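Local coordinates for protein NDP-N-acetyl-D-galactosaminuronic acid dehydrogenase (Methanosarcina mazei Go1, PDB 3G79) that probably oxidises UDP-N-acetyl-D-mannosamine to UDP-N-acetyl-D-mannosaminouronate, reducing two molecules of NAD+ for each sugar nucleotide converted, at residues A[35-39]-A[80-84]; A[148-154]-A[232-236]; A[243-247]-A[325-329]; A[416-422]-A[444-450]. All coordinates share one frame; numbering follows the deposited sequence.

Contact 1: A[35-39]-A[80-84]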
loop_
_atom_site.group_PDB
_atom_site.type_symbol
_atom_site.label_atom_id
_atom_site.label_comp_id
_atom_site.label_asym_id
_atom_site.label_seq_id
_atom_site.Cartn_x
_atom_site.Cartn_y
_atom_site.Cartn_z
ATOM N N VAL A 35 1.452 -23.607 27.635
ATOM C CA VAL A 35 2.137 -23.373 28.883
ATOM C C VAL A 35 1.836 -21.951 29.362
ATOM O O VAL A 35 1.838 -21.676 30.569
ATOM C CB VAL A 35 3.613 -23.777 28.684
ATOM C CG1 VAL A 35 4.558 -22.822 29.276
ATOM C CG2 VAL A 35 3.831 -25.241 29.126
ATOM N N LEU A 36 1.485 -21.078 28.411
ATOM C CA LEU A 36 0.992 -19.758 28.728
ATOM C C LEU A 36 -0.412 -19.851 29.349
ATOM O O LEU A 36 -0.685 -19.208 30.379
ATOM C CB LEU A 36 0.971 -18.904 27.458
ATOM C CG LEU A 36 2.005 -17.822 27.133
ATOM C CD1 LEU A 36 3.135 -17.740 28.114
ATOM C CD2 LEU A 36 2.541 -18.022 25.738
ATOM N N PHE A 37 -1.281 -20.669 28.745
ATOM C CA PHE A 37 -2.605 -20.935 29.307
ATOM C C PHE A 37 -2.473 -21.424 30.751
ATOM O O PHE A 37 -3.184 -20.946 31.626
ATOM C CB PHE A 37 -3.333 -22.039 28.535
ATOM C CG PHE A 37 -3.857 -21.640 27.178
ATOM C CD1 PHE A 37 -4.507 -20.415 26.978
ATOM C CD2 PHE A 37 -3.766 -22.549 26.106
ATOM C CE1 PHE A 37 -5.012 -20.081 25.705
ATOM C CE2 PHE A 37 -4.274 -22.238 24.844
ATOM C CZ PHE A 37 -4.884 -20.988 24.633
ATOM N N ALA A 38 -1.561 -22.367 31.004
ATOM C CA ALA A 38 -1.482 -22.974 32.323
ATOM C C ALA A 38 -0.966 -21.973 33.392
ATOM O O ALA A 38 -1.313 -22.066 34.568
ATOM C CB ALA A 38 -0.653 -24.301 32.291
ATOM N N ASP A 39 -0.176 -20.989 32.964
ATOM C CA ASP A 39 0.326 -19.956 33.885
ATOM C C ASP A 39 -0.736 -18.895 34.206
ATOM O O ASP A 39 -0.604 -18.173 35.168
ATOM C CB ASP A 39 1.588 -19.264 33.314
ATOM C CG ASP A 39 2.288 -18.396 34.349
ATOM O OD1 ASP A 39 2.634 -17.222 34.017
ATOM O OD2 ASP A 39 2.459 -18.884 35.510
ATOM N N LEU A 80 9.123 -21.286 32.265
ATOM C CA LEU A 80 7.679 -21.299 32.243
ATOM C C LEU A 80 7.135 -22.732 32.464
ATOM O O LEU A 80 6.311 -22.939 33.348
ATOM C CB LEU A 80 7.169 -20.675 30.942
ATOM C CG LEU A 80 5.662 -20.416 30.860
ATOM C CD1 LEU A 80 5.119 -19.764 32.125
ATOM C CD2 LEU A 80 5.298 -19.607 29.609
ATOM N N ILE A 81 7.632 -23.702 31.687
ATOM C CA ILE A 81 7.289 -25.120 31.847
ATOM C C ILE A 81 7.566 -25.559 33.279
ATOM O O ILE A 81 6.716 -26.174 33.936
ATOM C CB ILE A 81 8.110 -25.996 30.904
ATOM C CG1 ILE A 81 7.892 -25.584 29.420
ATOM C CG2 ILE A 81 7.783 -27.463 31.160
ATOM C CD1 ILE A 81 9.026 -25.935 28.492
ATOM N N GLY A 82 8.733 -25.198 33.794
ATOM C CA GLY A 82 9.115 -25.613 35.151
ATOM C C GLY A 82 8.122 -25.143 36.196
ATOM O O GLY A 82 7.754 -25.895 37.104
ATOM N N LYS A 83 7.655 -23.912 36.009
ATOM C CA LYS A 83 6.843 -23.192 36.976
ATOM C C LYS A 83 5.465 -23.817 36.992
ATOM O O LYS A 83 4.950 -24.204 38.049
ATOM C CB LYS A 83 6.770 -21.701 36.559
ATOM C CG LYS A 83 5.734 -20.826 37.268
ATOM C CD LYS A 83 5.777 -19.406 36.648
ATOM C CE LYS A 83 5.106 -18.325 37.548
ATOM N NZ LYS A 83 3.585 -18.334 37.673
ATOM N N VAL A 84 4.909 -23.935 35.792
ATOM C CA VAL A 84 3.593 -24.476 35.532
ATOM C C VAL A 84 3.490 -25.976 35.937
ATOM O O VAL A 84 2.507 -26.417 36.574
ATOM C CB VAL A 84 3.294 -24.155 34.024
ATOM C CG1 VAL A 84 3.091 -25.377 33.181
ATOM C CG2 VAL A 84 2.187 -23.120 33.862
#
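Val-84 presses its CG2 methyl against segment 35-39, 3.5 Å from Ala-38 CB and 3.3 Å from the backbone N of Asp-39, while its CG1 lies 4.1 Å from Val-35 CG2. Val-35 CG2 also lies 4.1 Å from Ile-81 CG1. Leu-80 spreads its two tips over different partners: the side chains of Leu-80 and Leu-36 cross at about a right angle, CD2 toward CD1, and Leu-80 CD1 packs 3.8 Å from Asp-39 CB. Helix 30-39 follows a turn consistent with the glycine-rich motif of Rossmann-type NAD-binding domains, and helix 77-86 leads to the edge strand 90-93. Their short segments run at 42° with axes 9.4 Å apart, and Phe-90 of the edge strand packs on Val-35, Ala-38 and Val-84 together. The solvent side is polar and much sparser. Asp-39 has its CG opposite the backbone N (chi1 -169°), which swings the carboxylate to the border of the apolar patch, and exposed Lys-83 closes a salt bridge from NZ to Asp-39 OD2; its 2.5 Å is shorter than usual and the exact length doubtful. The ammonium engages this one oxygen, since Asp-39 OD1 is 3.9 Å from Lys-83 NZ.

Contact 2: A[148-154]-A[232-236]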
loop_
_atom_site.group_PDB
_atom_site.type_symbol
_atom_site.label_atom_id
_atom_site.label_comp_id
_atom_site.label_asym_id
_atom_site.label_seq_id
_atom_site.Cartn_x
_atom_site.Cartn_y
_atom_site.Cartn_z
ATOM N N THR A 148 -2.028 -22.621 11.007
ATOM C CA THR A 148 -2.264 -21.802 9.816
ATOM C C THR A 148 -3.073 -22.601 8.782
ATOM O O THR A 148 -2.638 -23.646 8.339
ATOM C CB THR A 148 -0.894 -21.339 9.241
ATOM O OG1 THR A 148 -0.240 -20.469 10.182
ATOM C CG2 THR A 148 -1.060 -20.649 7.881
ATOM N N ILE A 149 -4.270 -22.135 8.446
ATOM C CA ILE A 149 -5.136 -22.862 7.506
ATOM C C ILE A 149 -5.522 -21.972 6.343
ATOM O O ILE A 149 -5.196 -20.787 6.358
ATOM C CB ILE A 149 -6.371 -23.476 8.180
ATOM C CG1 ILE A 149 -7.111 -22.418 9.020
ATOM C CG2 ILE A 149 -5.949 -24.724 9.012
ATOM C CD1 ILE A 149 -8.381 -22.932 9.800
ATOM N N THR A 150 -6.185 -22.531 5.333
ATOM C CA THR A 150 -6.571 -21.761 4.143
ATOM C C THR A 150 -8.005 -21.360 4.223
ATOM O O THR A 150 -8.822 -22.105 4.760
ATOM C CB THR A 150 -6.432 -22.576 2.844
ATOM O OG1 THR A 150 -7.344 -23.683 2.883
ATOM C CG2 THR A 150 -5.054 -23.086 2.706
ATOM N N PRO A 151 -8.352 -20.214 3.626
ATOM C CA PRO A 151 -9.741 -19.856 3.751
ATOM C C PRO A 151 -10.670 -21.023 3.457
ATOM O O PRO A 151 -10.535 -21.644 2.408
ATOM C CB PRO A 151 -9.904 -18.754 2.697
ATOM C CG PRO A 151 -8.577 -18.042 2.772
ATOM C CD PRO A 151 -7.566 -19.147 2.976
ATOM N N GLY A 152 -11.619 -21.273 4.363
ATOM C CA GLY A 152 -12.709 -22.211 4.125
ATOM C C GLY A 152 -12.516 -23.509 4.894
ATOM O O GLY A 152 -13.402 -24.339 4.947
ATOM N N THR A 153 -11.347 -23.672 5.499
ATOM C CA THR A 153 -11.038 -24.856 6.292
ATOM C C THR A 153 -11.936 -25.017 7.556
ATOM O O THR A 153 -12.563 -26.077 7.759
ATOM C CB THR A 153 -9.535 -24.854 6.637
ATOM O OG1 THR A 153 -8.767 -24.711 5.422
ATOM C CG2 THR A 153 -9.140 -26.127 7.413
ATOM N N THR A 154 -12.029 -23.975 8.387
ATOM C CA THR A 154 -12.882 -24.043 9.566
ATOM C C THR A 154 -14.318 -24.487 9.265
ATOM O O THR A 154 -14.776 -25.504 9.819
ATOM C CB THR A 154 -12.877 -22.742 10.367
ATOM O OG1 THR A 154 -11.530 -22.388 10.593
ATOM C CG2 THR A 154 -13.539 -22.921 11.746
ATOM N N GLU A 232 -9.373 -16.430 8.832
ATOM C CA GLU A 232 -8.536 -17.138 7.844
ATOM C C GLU A 232 -8.090 -16.235 6.704
ATOM O O GLU A 232 -6.953 -16.331 6.229
ATOM C CB GLU A 232 -9.282 -18.338 7.243
ATOM C CG GLU A 232 -9.477 -19.569 8.182
ATOM C CD GLU A 232 -10.648 -20.369 7.704
ATOM O OE1 GLU A 232 -11.439 -19.797 6.934
ATOM O OE2 GLU A 232 -10.768 -21.545 8.011
ATOM N N VAL A 233 -9.005 -15.393 6.247
ATOM C CA VAL A 233 -8.740 -14.415 5.212
ATOM C C VAL A 233 -7.770 -13.340 5.672
ATOM O O VAL A 233 -6.951 -12.865 4.902
ATOM C CB VAL A 233 -10.062 -13.820 4.723
ATOM C CG1 VAL A 233 -9.854 -12.605 3.890
ATOM C CG2 VAL A 233 -10.799 -14.903 3.942
ATOM N N THR A 234 -7.802 -13.014 6.947
ATOM C CA THR A 234 -6.886 -11.992 7.468
ATOM C C THR A 234 -5.435 -12.297 7.201
ATOM O O THR A 234 -4.707 -11.436 6.670
ATOM C CB THR A 234 -7.059 -11.769 8.964
ATOM O OG1 THR A 234 -8.350 -11.191 9.206
ATOM C CG2 THR A 234 -5.920 -10.840 9.503
ATOM N N LYS A 235 -5.026 -13.521 7.531
ATOM C CA LYS A 235 -3.664 -13.950 7.263
ATOM C C LYS A 235 -3.301 -14.019 5.778
ATOM O O LYS A 235 -2.160 -13.697 5.405
ATOM C CB LYS A 235 -3.345 -15.256 8.026
ATOM C CG LYS A 235 -2.767 -16.373 7.228
ATOM C CD LYS A 235 -1.297 -16.246 6.863
ATOM C CE LYS A 235 -1.024 -17.474 5.931
ATOM N NZ LYS A 235 0.359 -17.758 5.479
ATOM N N THR A 236 -4.237 -14.401 4.908
ATOM C CA THR A 236 -3.884 -14.386 3.485
ATOM C C THR A 236 -3.798 -12.939 3.013
ATOM O O THR A 236 -2.815 -12.577 2.373
ATOM C CB THR A 236 -4.769 -15.285 2.530
ATOM O OG1 THR A 236 -6.064 -14.706 2.364
ATOM C CG2 THR A 236 -4.909 -16.699 3.054
HETATM O O HOH W 1 -5.562 -18.303 6.012
#
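Thr-148 touches Lys-235 through methyl to methylene, CG2 to CE at 3.7 Å, in the loop that links strand 142-145 of the Rossmann-type domain to helix 154-166; Lys-235 also packs on Cys-293, probably near the active site as in related dehydrogenases. The loop includes a type II beta turn from Thr-150 to Thr-153 and is held against the long helix 228-258 by Glu-232. Ile-149 crosses the Glu-232 chain at a slant, CG1 and CD1 near CG and OE2, and a water bridges Ile-149 O and Glu-232 O at distances short enough to leave its place doubtful. Thr-150 O takes the N-H and the hydroxyl of Thr-153. Pro-151 meets Thr-236 tip to tip, its CD 3.6 Å from CG2, and sets its CG against Val-233, which also packs on Ile-261 of the second subunit. Gly-152, whose backbone angles (phi 106°) would jam a side chain, gives its N-H almost straight to Glu-232 OE1 (3.0 Å), from above the carboxylate plane. An alanine in place of Glu-232 would probably leave this N-H and the first turn of helix 154-166 without their buried acceptor, so that the loop could shift. Thr-154 places OG1 beside its backbone N (chi1 -51°), and N, nearly along the C-O axis, and OG1, from above the carboxylate, both reach Glu-232 OE2 at 2.8 Å.

Contact 3: A[243-247]-A[325-329]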
loop_
_atom_site.group_PDB
_atom_site.type_symbol
_atom_site.label_atom_id
_atom_site.label_comp_id
_atom_site.label_asym_id
_atom_site.label_seq_id
_atom_site.Cartn_x
_atom_site.Cartn_y
_atom_site.Cartn_z
ATOM N N ASP A 243 2.613 -8.432 -0.688
ATOM C CA ASP A 243 3.037 -8.869 -2.001
ATOM C C ASP A 243 2.724 -7.819 -3.047
ATOM O O ASP A 243 3.537 -7.497 -3.893
ATOM C CB ASP A 243 2.398 -10.216 -2.348
ATOM C CG ASP A 243 2.907 -10.777 -3.650
ATOM O OD1 ASP A 243 4.110 -10.641 -3.943
ATOM O OD2 ASP A 243 2.112 -11.359 -4.403
ATOM N N LEU A 244 1.546 -7.252 -2.968
ATOM C CA LEU A 244 1.183 -6.131 -3.825
ATOM C C LEU A 244 2.033 -4.874 -3.612
ATOM O O LEU A 244 2.389 -4.218 -4.605
ATOM C CB LEU A 244 -0.309 -5.815 -3.689
ATOM C CG LEU A 244 -0.754 -4.544 -4.420
ATOM C CD1 LEU A 244 -0.665 -4.699 -5.959
ATOM C CD2 LEU A 244 -2.143 -4.175 -4.018
ATOM N N GLN A 245 2.383 -4.531 -2.363
ATOM C CA GLN A 245 3.233 -3.335 -2.199
ATOM C C GLN A 245 4.595 -3.528 -2.835
ATOM O O GLN A 245 5.246 -2.568 -3.306
ATOM C CB GLN A 245 3.310 -2.723 -0.772
ATOM C CG GLN A 245 3.375 -3.656 0.378
ATOM C CD GLN A 245 2.989 -3.061 1.782
ATOM O OE1 GLN A 245 2.459 -3.813 2.634
ATOM N NE2 GLN A 245 3.261 -1.763 2.022
ATOM N N ILE A 246 5.012 -4.786 -2.901
ATOM C CA ILE A 246 6.309 -5.093 -3.450
ATOM C C ILE A 246 6.203 -5.046 -4.953
ATOM O O ILE A 246 7.105 -4.591 -5.646
ATOM C CB ILE A 246 6.776 -6.461 -2.990
ATOM C CG1 ILE A 246 7.319 -6.383 -1.561
ATOM C CG2 ILE A 246 7.857 -7.074 -3.987
ATOM C CD1 ILE A 246 7.447 -7.797 -0.922
ATOM N N ALA A 247 5.108 -5.548 -5.478
ATOM C CA ALA A 247 4.980 -5.542 -6.895
ATOM C C ALA A 247 4.860 -4.091 -7.357
ATOM O O ALA A 247 5.436 -3.754 -8.391
ATOM C CB ALA A 247 3.827 -6.399 -7.364
ATOM N N ALA A 325 -0.177 -8.754 -9.333
ATOM C CA ALA A 325 0.994 -8.601 -8.441
ATOM C C ALA A 325 1.934 -9.828 -8.463
ATOM O O ALA A 325 3.171 -9.690 -8.530
ATOM C CB ALA A 325 0.568 -8.326 -7.039
ATOM N N ARG A 326 1.356 -11.023 -8.387
ATOM C CA ARG A 326 2.174 -12.243 -8.446
ATOM C C ARG A 326 3.030 -12.287 -9.725
ATOM O O ARG A 326 4.164 -12.772 -9.703
ATOM C CB ARG A 326 1.308 -13.510 -8.323
ATOM C CG ARG A 326 0.786 -13.831 -6.902
ATOM C CD ARG A 326 1.892 -13.806 -5.824
ATOM N NE ARG A 326 3.111 -14.423 -6.320
ATOM C CZ ARG A 326 4.335 -14.035 -6.024
ATOM N NH1 ARG A 326 4.592 -13.026 -5.182
ATOM N NH2 ARG A 326 5.330 -14.693 -6.553
ATOM N N LYS A 327 2.521 -11.746 -10.830
ATOM C CA LYS A 327 3.272 -11.856 -12.081
ATOM C C LYS A 327 4.403 -10.829 -12.193
ATOM O O LYS A 327 5.456 -11.120 -12.796
ATOM C CB LYS A 327 2.363 -11.762 -13.285
ATOM C CG LYS A 327 1.446 -12.946 -13.512
ATOM C CD LYS A 327 0.444 -12.500 -14.601
ATOM C CE LYS A 327 -0.645 -13.520 -14.915
ATOM N NZ LYS A 327 -1.724 -12.773 -15.590
ATOM N N VAL A 328 4.179 -9.628 -11.648
ATOM C CA VAL A 328 5.203 -8.581 -11.615
ATOM C C VAL A 328 6.373 -9.175 -10.816
ATOM O O VAL A 328 7.476 -9.388 -11.348
ATOM C CB VAL A 328 4.644 -7.248 -11.052
ATOM C CG1 VAL A 328 5.733 -6.254 -10.730
ATOM C CG2 VAL A 328 3.710 -6.622 -12.043
ATOM N N ASN A 329 6.096 -9.547 -9.581
ATOM C CA ASN A 329 7.087 -10.130 -8.705
ATOM C C ASN A 329 7.771 -11.411 -9.241
ATOM O O ASN A 329 8.985 -11.586 -9.028
ATOM C CB ASN A 329 6.460 -10.348 -7.330
ATOM C CG ASN A 329 6.189 -9.028 -6.585
ATOM O OD1 ASN A 329 6.779 -7.976 -6.891
ATOM N ND2 ASN A 329 5.297 -9.084 -5.591
#
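Asp-243, Ala-247 and Asn-329 carry most of this contact between helices 228-258 and 321-345, whose short segments cross at 51° with axes 8.5 Å apart. Asn-329 slides past Asp-243 in the opposite direction and grips it twice with one nitrogen. Its ND2 donates to the backbone O of Asp-243 at 2.9 Å and to Asp-243 OD1 at 2.6 Å, with both acceptors close to the amide plane. The carboxylate oxygen is met from above its own plane, as the two flat groups are turned 51° against each other. The backbone oxygen also takes the helical N-H of Ala-247, so it serves two donors. Asp-243 reaches across because its CG lies opposite the backbone N (chi1 -175°), and Arg-326, bent at chi2 and chi3, forms a salt bridge from the edge of the guanidinium, NH1 to Asp-243 OD1 at 2.7 Å. This bridge shares OD1 with Asn-329 and is weak as a hydrogen bond. The placing of OD2 is less sure. The guanidinium and the amide N-H probably offset the charge of the buried carboxylate.

Ala-247 packs closely: its CB is 3.8 Å from Ala-325 CB, 3.9 Å from Val-328 CG1 and 3.4 Å from Asn-329 OD1. The amide oxygen also accepts from Asn-250, further along helix 228-258, which fixes the rotation of the amide. Beyond the crossing lies the second subunit, where Ala-248 meets Leu-244 and Tyr-314 meets Val-328. Arg-326 has a second acid, Asp-330, and packs on Thr-295 and Tyr-299 of helix 293-305, whose Leu-294 touches Asp-243.

Contact 4: A[416-422]-A[444-450]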
loop_
_atom_site.group_PDB
_atom_site.type_symbol
_atom_site.label_atom_id
_atom_site.label_comp_id
_atom_site.label_asym_id
_atom_site.label_seq_id
_atom_site.Cartn_x
_atom_site.Cartn_y
_atom_site.Cartn_z
ATOM N N ASP A 416 32.617 -13.317 -15.534
ATOM C CA ASP A 416 32.236 -12.256 -16.479
ATOM C C ASP A 416 31.227 -11.297 -15.872
ATOM O O ASP A 416 31.355 -10.098 -16.044
ATOM C CB ASP A 416 31.707 -12.848 -17.796
ATOM C CG ASP A 416 32.766 -13.655 -18.522
ATOM O OD1 ASP A 416 33.570 -13.052 -19.256
ATOM O OD2 ASP A 416 32.820 -14.890 -18.351
ATOM N N ALA A 417 30.244 -11.832 -15.149
ATOM C CA ALA A 417 29.235 -11.019 -14.483
ATOM C C ALA A 417 29.190 -11.293 -12.994
ATOM O O ALA A 417 29.257 -12.442 -12.587
ATOM C CB ALA A 417 27.882 -11.278 -15.085
ATOM N N ILE A 418 29.104 -10.233 -12.188
ATOM C CA ILE A 418 28.863 -10.362 -10.768
ATOM C C ILE A 418 27.442 -9.854 -10.485
ATOM O O ILE A 418 27.110 -8.678 -10.752
ATOM C CB ILE A 418 29.914 -9.611 -9.919
ATOM C CG1 ILE A 418 31.294 -10.203 -10.098
ATOM C CG2 ILE A 418 29.565 -9.657 -8.423
ATOM C CD1 ILE A 418 32.372 -9.182 -9.985
ATOM N N VAL A 419 26.618 -10.748 -9.943
ATOM C CA VAL A 419 25.178 -10.546 -9.851
ATOM C C VAL A 419 24.670 -10.712 -8.402
ATOM O O VAL A 419 24.844 -11.755 -7.779
ATOM C CB VAL A 419 24.459 -11.489 -10.806
ATOM C CG1 VAL A 419 22.990 -11.192 -10.833
ATOM C CG2 VAL A 419 25.042 -11.321 -12.223
ATOM N N VAL A 420 24.076 -9.656 -7.861
ATOM C CA VAL A 420 23.803 -9.608 -6.423
ATOM C C VAL A 420 22.298 -9.855 -6.212
ATOM O O VAL A 420 21.482 -9.111 -6.758
ATOM C CB VAL A 420 24.273 -8.240 -5.820
ATOM C CG1 VAL A 420 23.963 -8.171 -4.358
ATOM C CG2 VAL A 420 25.791 -8.022 -6.020
ATOM N N LEU A 421 21.938 -10.911 -5.464
ATOM C CA LEU A 421 20.508 -11.284 -5.331
ATOM C C LEU A 421 19.965 -11.302 -3.899
ATOM O O LEU A 421 18.739 -11.299 -3.689
ATOM C CB LEU A 421 20.172 -12.599 -6.061
ATOM C CG LEU A 421 20.530 -12.598 -7.553
ATOM C CD1 LEU A 421 21.967 -13.033 -7.736
ATOM C CD2 LEU A 421 19.622 -13.502 -8.349
ATOM N N ALA A 422 20.880 -11.326 -2.928
ATOM C CA ALA A 422 20.524 -11.187 -1.527
ATOM C C ALA A 422 21.233 -9.963 -1.036
ATOM O O ALA A 422 22.353 -9.700 -1.448
ATOM C CB ALA A 422 20.980 -12.368 -0.767
ATOM N N PRO A 444 34.717 -5.857 -16.034
ATOM C CA PRO A 444 33.791 -6.787 -15.437
ATOM C C PRO A 444 32.450 -6.141 -15.217
ATOM O O PRO A 444 32.332 -4.909 -15.068
ATOM C CB PRO A 444 34.435 -7.160 -14.107
ATOM C CG PRO A 444 35.380 -6.115 -13.800
ATOM C CD PRO A 444 35.613 -5.269 -15.025
ATOM N N VAL A 445 31.452 -7.015 -15.220
ATOM C CA VAL A 445 30.066 -6.665 -15.196
ATOM C C VAL A 445 29.562 -6.971 -13.792
ATOM O O VAL A 445 29.787 -8.081 -13.295
ATOM C CB VAL A 445 29.356 -7.506 -16.260
ATOM C CG1 VAL A 445 27.910 -7.794 -15.871
ATOM C CG2 VAL A 445 29.460 -6.822 -17.673
ATOM N N ILE A 446 28.942 -5.972 -13.143
ATOM C CA ILE A 446 28.211 -6.150 -11.875
ATOM C C ILE A 446 26.745 -5.746 -12.058
ATOM O O ILE A 446 26.472 -4.666 -12.535
ATOM C CB ILE A 446 28.887 -5.377 -10.657
ATOM C CG1 ILE A 446 28.137 -5.599 -9.346
ATOM C CG2 ILE A 446 28.940 -3.887 -10.867
ATOM C CD1 ILE A 446 28.816 -6.525 -8.425
ATOM N N ILE A 447 25.823 -6.630 -11.667
ATOM C CA ILE A 447 24.345 -6.399 -11.694
ATOM C C ILE A 447 23.757 -6.547 -10.270
ATOM O O ILE A 447 23.884 -7.614 -9.649
ATOM C CB ILE A 447 23.632 -7.427 -12.633
ATOM C CG1 ILE A 447 23.805 -7.089 -14.118
ATOM C CG2 ILE A 447 22.153 -7.320 -12.479
ATOM C CD1 ILE A 447 25.111 -7.253 -14.685
ATOM N N ASP A 448 23.134 -5.486 -9.766
ATOM C CA ASP A 448 22.644 -5.385 -8.367
ATOM C C ASP A 448 21.138 -5.499 -8.224
ATOM O O ASP A 448 20.393 -4.646 -8.702
ATOM C CB ASP A 448 23.053 -4.033 -7.743
ATOM C CG ASP A 448 22.840 -3.983 -6.211
ATOM O OD1 ASP A 448 22.674 -5.048 -5.589
ATOM O OD2 ASP A 448 22.865 -2.881 -5.617
ATOM N N GLY A 449 20.688 -6.535 -7.532
ATOM C CA GLY A 449 19.261 -6.775 -7.341
ATOM C C GLY A 449 18.750 -6.267 -6.006
ATOM O O GLY A 449 17.524 -6.205 -5.764
ATOM N N ARG A 450 19.685 -5.878 -5.156
ATOM C CA ARG A 450 19.382 -5.553 -3.778
ATOM C C ARG A 450 19.903 -4.195 -3.266
ATOM O O ARG A 450 19.931 -3.972 -2.079
ATOM C CB ARG A 450 19.814 -6.717 -2.871
ATOM C CG ARG A 450 19.143 -8.034 -3.238
ATOM C CD ARG A 450 17.601 -7.972 -3.101
ATOM N NE ARG A 450 16.974 -9.250 -3.445
ATOM C CZ ARG A 450 15.673 -9.547 -3.282
ATOM N NH1 ARG A 450 14.821 -8.649 -2.759
ATOM N NH2 ARG A 450 15.220 -10.768 -3.622
#
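Strands 417-420 and 445-448 are neighbours in the parallel sheet of the Rossmann-like UDP-binding domain, joined by a beta-alpha-beta crossover through helix 432-439. They run at 13°, and their backbone bonds pass between them in turn: Val-445 N to Asp-416 O, Ile-418 N to Val-445 O (2.5 Å), Ile-447 N to Ile-418 O (2.6 Å), Val-420 N to Ile-447 O and Gly-449 N to Val-420 O. A side chain on Gly-449 would collide with that last oxygen. On one face Ala-417 CB meets Val-445 CG1 at 3.6 Å; on the other, Ile-446 turns CD1 toward Ile-418 CG2. At the end of strand 445-448, Asp-448 OD1 takes Arg-450 N in an Asx turn. Arg-450, bent at chi2 (-61°), sends NE to Leu-421 O at 2.7 Å, arriving from above the carbonyl plane, while NH2 binds Gly-288 O. A leucine in place of this arginine would probably leave both carbonyls without their donor and free the end of segment 444-450 from the neighbouring loop. Strand 355-359 pairs with the other edge of strand 417-420. Helix 321-345 covers Val-445 and Ile-447, helix 375-385 touches Val-419, and Ile-418 packs on Ala-435 of helix 432-439.

In the fold
The four contacts follow one another along the chain and mark its domains. Contact 1 lies within the NAD-binding domain and contact 4 within the UDP-binding domain, their centres about 50 Å apart on opposite sides of the chain's centre. Contacts 2 and 3, which also meet the second subunit, both use the long helix 228-258 that runs between these domains. Contact 2 ties it to a loop of the NAD-binding domain, and contact 3 to helix 321-345, which packs against the sheet of contact 4 at Val-445 and Ile-447. Nearest atoms of contacts 2 and 3, like those of 3 and 4, are about 7 Å apart. Of the four, contact 2 probably lies nearest the catalytic centre.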